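Local structure of peroxidase (Cellulomonas bogoriensis 69B4 = DSM 16987, 6QZO) at residues Glu201-Leu206 against Ala269-Pro274; Val144-Ala149 against Leu327-Gln332; His124-Phe129 against Ser230-Arg235. The protein binds heme b and is probably a peroxidase of the dye-decolourising (DyP) type, reducing hydrogen peroxide while oxidising other substrates. All coordinates share one frame; numbering follows the deposited sequence.

In the fold
Contacts 1 and 2 both touch one heme b, whose iron carries H292 as axial ligand, and contact 3 comes close to it. Contact 1 joins two loops at the propionate edge, and contact 2 crosses the interior between the N- and C-terminal sheets. Contact 3 brings a loop of the N-terminal half against the heme-side face of the C-terminal sheet. Contacts 1 and 2, centres about 21 Å apart, meet over the porphyrin, where E201 OE2 lies 4.1 Å from F328 CE1. Contacts 2 and 3 share neighbouring strands, F328 N standing 2.8 Å from R234 O, and their centres are about 13 Å apart. The R234 side chain comes to about 5 Å from the heme.

Contact 1 (Glu201-Leu206 against Ala269-Pro274); sequences EGTANL and AEHDEP. With HEM (protoporphyrin IX containing Fe), chain I.
T203 and E270 meet through a hydrogen bond between two surface loops, with H271 at the margin. T203 OG1 donates to E270 OE2 at 2.7 Å, meeting the anti side of the carboxylate at 15° from its plane. Both torsions before the carboxylate are close to fully extended, which carries E270 from its turn across to the threonine. T203 CG2 points away from its own backbone N and lies 3.5 Å from E270 O, so the threonine touches both the backbone and the acid of the same residue. The same methyl is 4.1 Å from H271 ND1, approaching that ring obliquely, while E270 CG sits above one ring face, offset toward the rim. E270 and H271 form the middle of a type I turn from A269 to D272. An alanine at E270 would remove the carboxylate and probably leave the T203 hydroxyl without its acceptor on this loop, free to turn.

The threonine belongs to a sequence, GQVEGTANL, that corresponds to the GXXDG motif of DyP peroxidases, with E201 where aspartate is usual. Around T203 the backbone grips one heme propionate by both oxygens: G202 N donates to HEM O1A at 2.9 Å and A204 N to HEM O2A at 3.0 Å, both nearly straight. The backbone angles of G202 would force any CB against the preceding carbonyl, which explains the glycine. E201 reaches over the porphyrin, where OE1 stands 3.2 Å from HEM CHB and OE2 forms a salt bridge with R307. R307 also hydrogen-bonds the heme through NH1, and its carbonyl O accepts from N205 ND2.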
# COMPACT_ATOMS: atom_id res chain seq x y z
N GLU A 201 -5.81 -14.90 -11.83
CA GLU A 201 -6.01 -13.87 -12.90
C GLU A 201 -4.73 -13.86 -13.75
O GLU A 201 -3.62 -13.84 -13.15
CB GLU A 201 -6.35 -12.53 -12.24
CG GLU A 201 -6.04 -11.29 -13.07
CD GLU A 201 -7.17 -10.69 -13.90
OE1 GLU A 201 -8.34 -10.81 -13.48
OE2 GLU A 201 -6.86 -10.06 -14.97
N GLY A 202 -4.87 -13.93 -15.08
CA GLY A 202 -3.77 -13.68 -16.04
C GLY A 202 -3.42 -14.88 -16.90
O GLY A 202 -2.50 -14.78 -17.72
N THR A 203 -4.18 -15.96 -16.76
CA THR A 203 -3.90 -17.28 -17.40
C THR A 203 -3.94 -17.16 -18.93
O THR A 203 -2.94 -17.50 -19.57
CB THR A 203 -4.90 -18.31 -16.89
OG1 THR A 203 -4.77 -18.34 -15.47
CG2 THR A 203 -4.68 -19.68 -17.49
N ALA A 204 -5.08 -16.75 -19.50
CA ALA A 204 -5.32 -16.64 -20.96
C ALA A 204 -5.11 -15.18 -21.40
O ALA A 204 -6.10 -14.50 -21.69
CB ALA A 204 -6.71 -17.13 -21.30
N ASN A 205 -3.86 -14.73 -21.38
CA ASN A 205 -3.47 -13.33 -21.72
C ASN A 205 -2.93 -13.30 -23.15
O ASN A 205 -2.55 -14.37 -23.68
CB ASN A 205 -2.46 -12.78 -20.70
CG ASN A 205 -2.59 -11.29 -20.47
OD1 ASN A 205 -3.24 -10.58 -21.23
ND2 ASN A 205 -1.98 -10.80 -19.40
N LEU A 206 -2.92 -12.12 -23.76
CA LEU A 206 -2.22 -11.84 -25.04
C LEU A 206 -0.74 -12.18 -24.86
O LEU A 206 -0.16 -11.75 -23.84
CB LEU A 206 -2.42 -10.37 -25.41
CG LEU A 206 -1.62 -9.88 -26.62
CD1 LEU A 206 -1.88 -10.78 -27.82
CD2 LEU A 206 -1.97 -8.43 -26.95
N ALA A 269 -5.72 -28.82 -15.13
CA ALA A 269 -4.60 -27.89 -14.84
C ALA A 269 -4.92 -26.46 -15.32
O ALA A 269 -5.80 -26.29 -16.19
CB ALA A 269 -3.33 -28.41 -15.47
N GLU A 270 -4.21 -25.47 -14.76
CA GLU A 270 -4.42 -24.03 -15.05
C GLU A 270 -4.47 -23.78 -16.56
O GLU A 270 -5.35 -23.04 -17.01
CB GLU A 270 -3.31 -23.17 -14.43
CG GLU A 270 -3.65 -21.69 -14.40
CD GLU A 270 -2.50 -20.74 -14.12
OE1 GLU A 270 -1.55 -21.15 -13.42
OE2 GLU A 270 -2.57 -19.58 -14.60
N HIS A 271 -3.53 -24.38 -17.31
CA HIS A 271 -3.19 -23.95 -18.69
C HIS A 271 -3.92 -24.81 -19.73
O HIS A 271 -3.79 -24.50 -20.92
CB HIS A 271 -1.66 -23.91 -18.83
CG HIS A 271 -1.08 -22.69 -18.21
ND1 HIS A 271 -1.21 -21.44 -18.79
CD2 HIS A 271 -0.39 -22.51 -17.06
CE1 HIS A 271 -0.63 -20.53 -18.03
NE2 HIS A 271 -0.11 -21.16 -16.95
N ASP A 272 -4.70 -25.80 -19.29
CA ASP A 272 -5.64 -26.54 -20.17
C ASP A 272 -6.51 -25.54 -20.92
O ASP A 272 -6.87 -24.49 -20.35
CB ASP A 272 -6.52 -27.51 -19.37
CG ASP A 272 -5.78 -28.72 -18.83
OD1 ASP A 272 -4.56 -28.82 -19.03
OD2 ASP A 272 -6.44 -29.57 -18.20
N GLU A 273 -6.83 -25.86 -22.18
CA GLU A 273 -7.79 -25.11 -23.02
C GLU A 273 -9.20 -25.36 -22.50
O GLU A 273 -9.61 -26.51 -22.35
CB GLU A 273 -7.70 -25.54 -24.49
CG GLU A 273 -6.55 -24.90 -25.25
CD GLU A 273 -6.63 -23.39 -25.35
OE1 GLU A 273 -7.77 -22.86 -25.45
OE2 GLU A 273 -5.56 -22.73 -25.30
N PRO A 274 -9.98 -24.31 -22.19
CA PRO A 274 -11.39 -24.48 -21.86
C PRO A 274 -12.13 -25.16 -23.02
O PRO A 274 -11.91 -24.79 -24.14
CB PRO A 274 -11.90 -23.05 -21.65
CG PRO A 274 -10.65 -22.23 -21.38
CD PRO A 274 -9.55 -22.90 -22.15
CHA HEM I . -10.19 -13.70 -17.62
CHB HEM I . -11.32 -11.93 -13.30
CHC HEM I . -12.85 -7.85 -15.38
CHD HEM I . -11.33 -9.46 -19.67
C1A HEM I . -10.40 -13.57 -16.28
C2A HEM I . -10.22 -14.62 -15.33
C3A HEM I . -10.56 -14.12 -14.12
C4A HEM I . -10.91 -12.76 -14.31
CMA HEM I . -10.55 -14.85 -12.78
CAA HEM I . -9.80 -16.05 -15.62
CBA HEM I . -8.29 -16.27 -15.58
CGA HEM I . -7.67 -15.64 -16.79
O1A HEM I . -7.25 -14.46 -16.66
O2A HEM I . -7.60 -16.29 -17.87
C1B HEM I . -11.85 -10.66 -13.52
C2B HEM I . -12.33 -9.85 -12.46
C3B HEM I . -12.77 -8.69 -13.04
C4B HEM I . -12.54 -8.85 -14.48
CMB HEM I . -12.32 -10.21 -10.98
CAB HEM I . -13.30 -7.45 -12.43
CBB HEM I . -13.23 -7.17 -11.13
C1C HEM I . -12.57 -7.91 -16.73
C2C HEM I . -12.86 -6.89 -17.63
C3C HEM I . -12.45 -7.31 -18.88
C4C HEM I . -11.88 -8.63 -18.71
CMC HEM I . -13.52 -5.56 -17.38
CAC HEM I . -12.67 -6.36 -20.00
CBC HEM I . -12.34 -6.55 -21.24
C1D HEM I . -10.89 -10.78 -19.43
C2D HEM I . -10.35 -11.63 -20.50
C3D HEM I . -10.05 -12.82 -19.94
C4D HEM I . -10.41 -12.66 -18.52
CMD HEM I . -10.17 -11.33 -21.98
CAD HEM I . -9.46 -14.04 -20.65
CBD HEM I . -10.59 -14.95 -21.20
CGD HEM I . -10.12 -16.17 -21.97
O1D HEM I . -9.76 -16.07 -23.17
O2D HEM I . -10.13 -17.32 -21.45
NA HEM I . -10.81 -12.44 -15.63
NB HEM I . -11.99 -10.04 -14.69
NC HEM I . -11.98 -8.96 -17.37
ND HEM I . -10.90 -11.45 -18.27
FE HEM I . -11.46 -10.82 -16.57

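Contact 2 (Val144-Ala149 against Leu327-Gln332); sequences VLQVCA and LFVTYQ. With HEM (protoporphyrin IX containing Fe), chain I.
Q146 and Y331 reach toward each other between the two four-stranded antiparallel sheets of the DyP fold, a pair of ferredoxin-like halves; strand 143-149 belongs to the N-terminal half and strand 323-332 to the C-terminal one. From a CB directed at the other strand, the Q146 chain runs out straight, with CG anti to the backbone N (chi1 179°) and the next bond extended too. Along the way the side chain touches I48, L50 and T102 of its own sheet. CD arrives 3.2 Å from Y331 OH, and OE1 accepts the hydroxyl's hydrogen bond at 2.6 Å. The phenol approaches from above the carbonyl plane, 57° out of it, and its ring stands nearly perpendicular to the amide, with OE1 at the ring's edge. OE1 also lies 3.6 Å from V329 CG1. NE2 donates to G39 O, so both polar ends of this buried amide are paired. Side chains alternate along strand 323-332: F328 leaves on the heme side, T330 CG2 lies over one face of the F328 ring, and on the opposite face F328 CE2 approaches HEM C3C to 3.2 Å.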
# COMPACT_ATOMS: atom_id res chain seq x y z
N VAL A 144 -0.83 10.44 -17.73
CA VAL A 144 -0.73 9.41 -16.66
C VAL A 144 0.71 8.93 -16.58
O VAL A 144 1.34 8.74 -17.64
CB VAL A 144 -1.66 8.23 -16.92
CG1 VAL A 144 -1.30 7.51 -18.23
CG2 VAL A 144 -1.66 7.26 -15.74
N LEU A 145 1.20 8.72 -15.36
CA LEU A 145 2.45 7.98 -15.08
C LEU A 145 2.06 6.66 -14.42
O LEU A 145 1.56 6.68 -13.28
CB LEU A 145 3.33 8.83 -14.16
CG LEU A 145 3.68 10.22 -14.71
CD1 LEU A 145 4.32 11.07 -13.63
CD2 LEU A 145 4.58 10.09 -15.92
N GLN A 146 2.25 5.54 -15.12
CA GLN A 146 2.19 4.21 -14.46
C GLN A 146 3.57 3.98 -13.85
O GLN A 146 4.53 3.76 -14.62
CB GLN A 146 1.83 3.09 -15.43
CG GLN A 146 1.81 1.73 -14.74
CD GLN A 146 1.72 0.60 -15.73
OE1 GLN A 146 0.63 0.22 -16.15
NE2 GLN A 146 2.86 0.06 -16.09
N VAL A 147 3.65 4.05 -12.52
CA VAL A 147 4.91 3.86 -11.75
C VAL A 147 4.83 2.50 -11.06
O VAL A 147 3.89 2.29 -10.23
CB VAL A 147 5.13 5.00 -10.73
CG1 VAL A 147 6.54 4.98 -10.16
CG2 VAL A 147 4.83 6.35 -11.35
N CYS A 148 5.76 1.62 -11.43
CA CYS A 148 5.81 0.21 -10.97
C CYS A 148 7.18 -0.07 -10.34
O CYS A 148 8.18 0.36 -10.94
CB CYS A 148 5.63 -0.75 -12.13
SG CYS A 148 3.94 -0.73 -12.76
N ALA A 149 7.19 -0.81 -9.22
CA ALA A 149 8.43 -1.23 -8.53
C ALA A 149 8.16 -2.38 -7.57
O ALA A 149 7.00 -2.61 -7.18
CB ALA A 149 9.05 -0.06 -7.81
N LEU A 327 -7.43 -3.01 -10.11
CA LEU A 327 -6.87 -1.98 -11.02
C LEU A 327 -6.69 -2.68 -12.35
O LEU A 327 -5.65 -3.30 -12.55
CB LEU A 327 -5.52 -1.47 -10.52
CG LEU A 327 -5.54 -0.57 -9.29
CD1 LEU A 327 -4.26 0.26 -9.22
CD2 LEU A 327 -6.75 0.34 -9.27
N PHE A 328 -7.72 -2.61 -13.19
CA PHE A 328 -7.73 -3.31 -14.49
C PHE A 328 -7.05 -2.41 -15.52
O PHE A 328 -7.71 -1.49 -16.04
CB PHE A 328 -9.16 -3.67 -14.87
CG PHE A 328 -9.22 -4.70 -15.96
CD1 PHE A 328 -8.59 -5.92 -15.80
CD2 PHE A 328 -9.92 -4.46 -17.12
CE1 PHE A 328 -8.66 -6.89 -16.78
CE2 PHE A 328 -9.97 -5.42 -18.12
CZ PHE A 328 -9.34 -6.62 -17.95
N VAL A 329 -5.77 -2.66 -15.75
CA VAL A 329 -4.93 -1.92 -16.75
C VAL A 329 -4.76 -2.85 -17.95
O VAL A 329 -4.31 -3.99 -17.74
CB VAL A 329 -3.57 -1.54 -16.14
CG1 VAL A 329 -2.72 -0.72 -17.11
CG2 VAL A 329 -3.72 -0.80 -14.82
N THR A 330 -5.13 -2.40 -19.16
CA THR A 330 -4.93 -3.18 -20.42
C THR A 330 -4.16 -2.33 -21.43
O THR A 330 -4.32 -1.11 -21.42
CB THR A 330 -6.25 -3.68 -21.01
OG1 THR A 330 -6.93 -2.56 -21.58
CG2 THR A 330 -7.15 -4.36 -20.00
N TYR A 331 -3.35 -2.99 -22.25
CA TYR A 331 -2.58 -2.41 -23.38
C TYR A 331 -2.95 -3.14 -24.67
O TYR A 331 -3.02 -4.38 -24.67
CB TYR A 331 -1.09 -2.50 -23.12
CG TYR A 331 -0.61 -1.69 -21.95
CD1 TYR A 331 -0.40 -0.33 -22.07
CD2 TYR A 331 -0.35 -2.28 -20.73
CE1 TYR A 331 0.04 0.43 -21.00
CE2 TYR A 331 0.08 -1.54 -19.65
CZ TYR A 331 0.27 -0.18 -19.78
OH TYR A 331 0.74 0.56 -18.73
N GLN A 332 -3.17 -2.38 -25.74
CA GLN A 332 -3.59 -2.90 -27.08
C GLN A 332 -3.27 -1.85 -28.15
O GLN A 332 -3.18 -0.65 -27.79
CB GLN A 332 -5.07 -3.27 -27.03
CG GLN A 332 -5.99 -2.13 -26.60
CD GLN A 332 -6.04 -1.94 -25.10
OE1 GLN A 332 -6.30 -2.87 -24.33
NE2 GLN A 332 -5.81 -0.71 -24.67
CHA HEM I . -10.19 -13.70 -17.62
CHB HEM I . -11.32 -11.93 -13.30
CHC HEM I . -12.85 -7.85 -15.38
CHD HEM I . -11.33 -9.46 -19.67
C1A HEM I . -10.40 -13.57 -16.28
C2A HEM I . -10.22 -14.62 -15.33
C3A HEM I . -10.56 -14.12 -14.12
C4A HEM I . -10.91 -12.76 -14.31
CMA HEM I . -10.55 -14.85 -12.78
CAA HEM I . -9.80 -16.05 -15.62
CBA HEM I . -8.29 -16.27 -15.58
CGA HEM I . -7.67 -15.64 -16.79
O1A HEM I . -7.25 -14.46 -16.66
O2A HEM I . -7.60 -16.29 -17.87
C1B HEM I . -11.85 -10.66 -13.52
C2B HEM I . -12.33 -9.85 -12.46
C3B HEM I . -12.77 -8.69 -13.04
C4B HEM I . -12.54 -8.85 -14.48
CMB HEM I . -12.32 -10.21 -10.98
CAB HEM I . -13.30 -7.45 -12.43
CBB HEM I . -13.23 -7.17 -11.13
C1C HEM I . -12.57 -7.91 -16.73
C2C HEM I . -12.86 -6.89 -17.63
C3C HEM I . -12.45 -7.31 -18.88
C4C HEM I . -11.88 -8.63 -18.71
CMC HEM I . -13.52 -5.56 -17.38
CAC HEM I . -12.67 -6.36 -20.00
CBC HEM I . -12.34 -6.55 -21.24
C1D HEM I . -10.89 -10.78 -19.43
C2D HEM I . -10.35 -11.63 -20.50
C3D HEM I . -10.05 -12.82 -19.94
C4D HEM I . -10.41 -12.66 -18.52
CMD HEM I . -10.17 -11.33 -21.98
CAD HEM I . -9.46 -14.04 -20.65
CBD HEM I . -10.59 -14.95 -21.20
CGD HEM I . -10.12 -16.17 -21.97
O1D HEM I . -9.76 -16.07 -23.17
O2D HEM I . -10.13 -17.32 -21.45
NA HEM I . -10.81 -12.44 -15.63
NB HEM I . -11.99 -10.04 -14.69
NC HEM I . -11.98 -8.96 -17.37
ND HEM I . -10.90 -11.45 -18.27
FE HEM I . -11.46 -10.82 -16.57

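Contact 3 (His124-Phe129 against Ser230-Arg235); sequences HPLPPF and SMVVRR
This is a buried van der Waals contact in which L126 and F129, from the proline-rich loop between helix 107-113 and strand 143-149, lie against V232 and the bent side chain of R234 on strand 229-238. L126 CD1 does most of the touching. It packs 4.3 Å from V232 CG1 and continues onto the arginine, 3.9 Å from R234 CD and 3.8 Å from R234 NH1, crossing that chain at a slant. F129 comes in beside it, its CD2 4.1 Å from R234 NH2, with the ring and guanidinium planes at a right angle. R234 gets there through two bends in its chain, chi2 -81° and chi3 -83°, which turn the guanidinium toward the loop.

Strand 229-238 is an inner strand of the C-terminal antiparallel sheet, one of the two ferredoxin-like sheets of a DyP peroxidase. V232 and R234 emerge on its heme-side face, where the loop of the N-terminal half lies over them. Helix 340-348 borders the same patch, with T340 against L126 and both Q343 and D347 against F129. The charge of R234 is met chiefly by D132, which forms a salt bridge with NH2 while its other oxygen accepts from F129 N; one carboxylate thus ties the loop backbone to the arginine. S361 OG is hydrogen-bonded to R234 NH1, and a water bridges that same nitrogen to P127 O.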
# COMPACT_ATOMS: atom_id res chain seq x y z
N HIS A 124 -10.21 8.67 -26.83
CA HIS A 124 -11.45 9.26 -26.28
C HIS A 124 -11.93 8.37 -25.14
O HIS A 124 -11.58 7.19 -25.10
CB HIS A 124 -12.52 9.44 -27.39
CG HIS A 124 -12.93 8.15 -28.03
ND1 HIS A 124 -13.61 7.18 -27.35
CD2 HIS A 124 -12.75 7.67 -29.27
CE1 HIS A 124 -13.83 6.13 -28.14
NE2 HIS A 124 -13.30 6.41 -29.32
N PRO A 125 -12.73 8.88 -24.18
CA PRO A 125 -13.31 8.00 -23.15
C PRO A 125 -14.05 6.82 -23.79
O PRO A 125 -14.60 6.97 -24.87
CB PRO A 125 -14.29 8.92 -22.41
CG PRO A 125 -13.73 10.33 -22.64
CD PRO A 125 -13.10 10.29 -24.02
N LEU A 126 -14.04 5.66 -23.13
CA LEU A 126 -14.85 4.50 -23.61
C LEU A 126 -16.29 4.97 -23.73
O LEU A 126 -16.70 5.90 -23.03
CB LEU A 126 -14.70 3.34 -22.62
CG LEU A 126 -13.30 2.75 -22.52
CD1 LEU A 126 -13.25 1.70 -21.43
CD2 LEU A 126 -12.85 2.15 -23.84
N PRO A 127 -17.10 4.39 -24.64
CA PRO A 127 -18.53 4.69 -24.67
C PRO A 127 -19.15 4.24 -23.36
O PRO A 127 -18.59 3.39 -22.68
CB PRO A 127 -19.05 3.92 -25.90
CG PRO A 127 -18.03 2.86 -26.17
CD PRO A 127 -16.71 3.40 -25.66
N PRO A 128 -20.33 4.75 -22.96
CA PRO A 128 -20.96 4.35 -21.70
C PRO A 128 -21.54 2.93 -21.80
O PRO A 128 -21.98 2.53 -22.87
CB PRO A 128 -22.06 5.40 -21.49
CG PRO A 128 -22.44 5.83 -22.90
CD PRO A 128 -21.17 5.71 -23.73
N PHE A 129 -21.50 2.19 -20.69
CA PHE A 129 -22.07 0.83 -20.57
C PHE A 129 -23.10 0.83 -19.44
O PHE A 129 -22.90 1.58 -18.46
CB PHE A 129 -20.95 -0.18 -20.33
CG PHE A 129 -19.98 -0.25 -21.48
CD1 PHE A 129 -20.37 -0.85 -22.67
CD2 PHE A 129 -18.71 0.30 -21.40
CE1 PHE A 129 -19.51 -0.87 -23.76
CE2 PHE A 129 -17.84 0.23 -22.48
CZ PHE A 129 -18.25 -0.35 -23.66
N SER A 230 -1.96 1.75 -26.81
CA SER A 230 -3.06 2.40 -26.07
C SER A 230 -3.16 1.73 -24.70
O SER A 230 -2.78 0.56 -24.60
CB SER A 230 -4.35 2.30 -26.82
OG SER A 230 -4.84 0.98 -26.81
N MET A 231 -3.60 2.49 -23.71
CA MET A 231 -3.73 2.06 -22.31
C MET A 231 -5.15 2.35 -21.85
O MET A 231 -5.61 3.48 -22.05
CB MET A 231 -2.73 2.81 -21.43
CG MET A 231 -2.96 2.60 -19.94
SD MET A 231 -1.69 3.55 -19.05
CE MET A 231 -2.39 3.51 -17.40
N VAL A 232 -5.81 1.33 -21.29
CA VAL A 232 -7.12 1.46 -20.58
C VAL A 232 -6.87 1.21 -19.10
O VAL A 232 -6.19 0.23 -18.78
CB VAL A 232 -8.16 0.48 -21.14
CG1 VAL A 232 -9.38 0.38 -20.24
CG2 VAL A 232 -8.55 0.83 -22.56
N VAL A 233 -7.41 2.08 -18.24
CA VAL A 233 -7.49 1.88 -16.77
C VAL A 233 -8.96 1.89 -16.37
O VAL A 233 -9.57 2.97 -16.44
CB VAL A 233 -6.70 2.95 -16.01
CG1 VAL A 233 -6.76 2.76 -14.51
CG2 VAL A 233 -5.26 2.98 -16.47
N ARG A 234 -9.49 0.72 -16.00
CA ARG A 234 -10.79 0.58 -15.30
C ARG A 234 -10.50 0.25 -13.83
O ARG A 234 -9.81 -0.76 -13.56
CB ARG A 234 -11.62 -0.53 -15.92
CG ARG A 234 -11.87 -0.39 -17.41
CD ARG A 234 -13.00 0.57 -17.73
NE ARG A 234 -14.30 -0.02 -17.66
CZ ARG A 234 -15.43 0.59 -17.99
NH1 ARG A 234 -15.45 1.86 -18.38
NH2 ARG A 234 -16.55 -0.10 -17.90
N ARG A 235 -10.97 1.10 -12.93
CA ARG A 235 -11.05 0.81 -11.48
C ARG A 235 -12.33 0.01 -11.28
O ARG A 235 -13.42 0.58 -11.49
CB ARG A 235 -11.07 2.11 -10.68
CG ARG A 235 -10.79 1.94 -9.20
CD ARG A 235 -10.86 3.25 -8.46
NE ARG A 235 -10.68 3.12 -7.03
CZ ARG A 235 -9.51 2.94 -6.41
NH1 ARG A 235 -8.38 2.81 -7.09
NH2 ARG A 235 -9.47 2.87 -5.08
O HOH W 1 -17.29 2.86 -19.80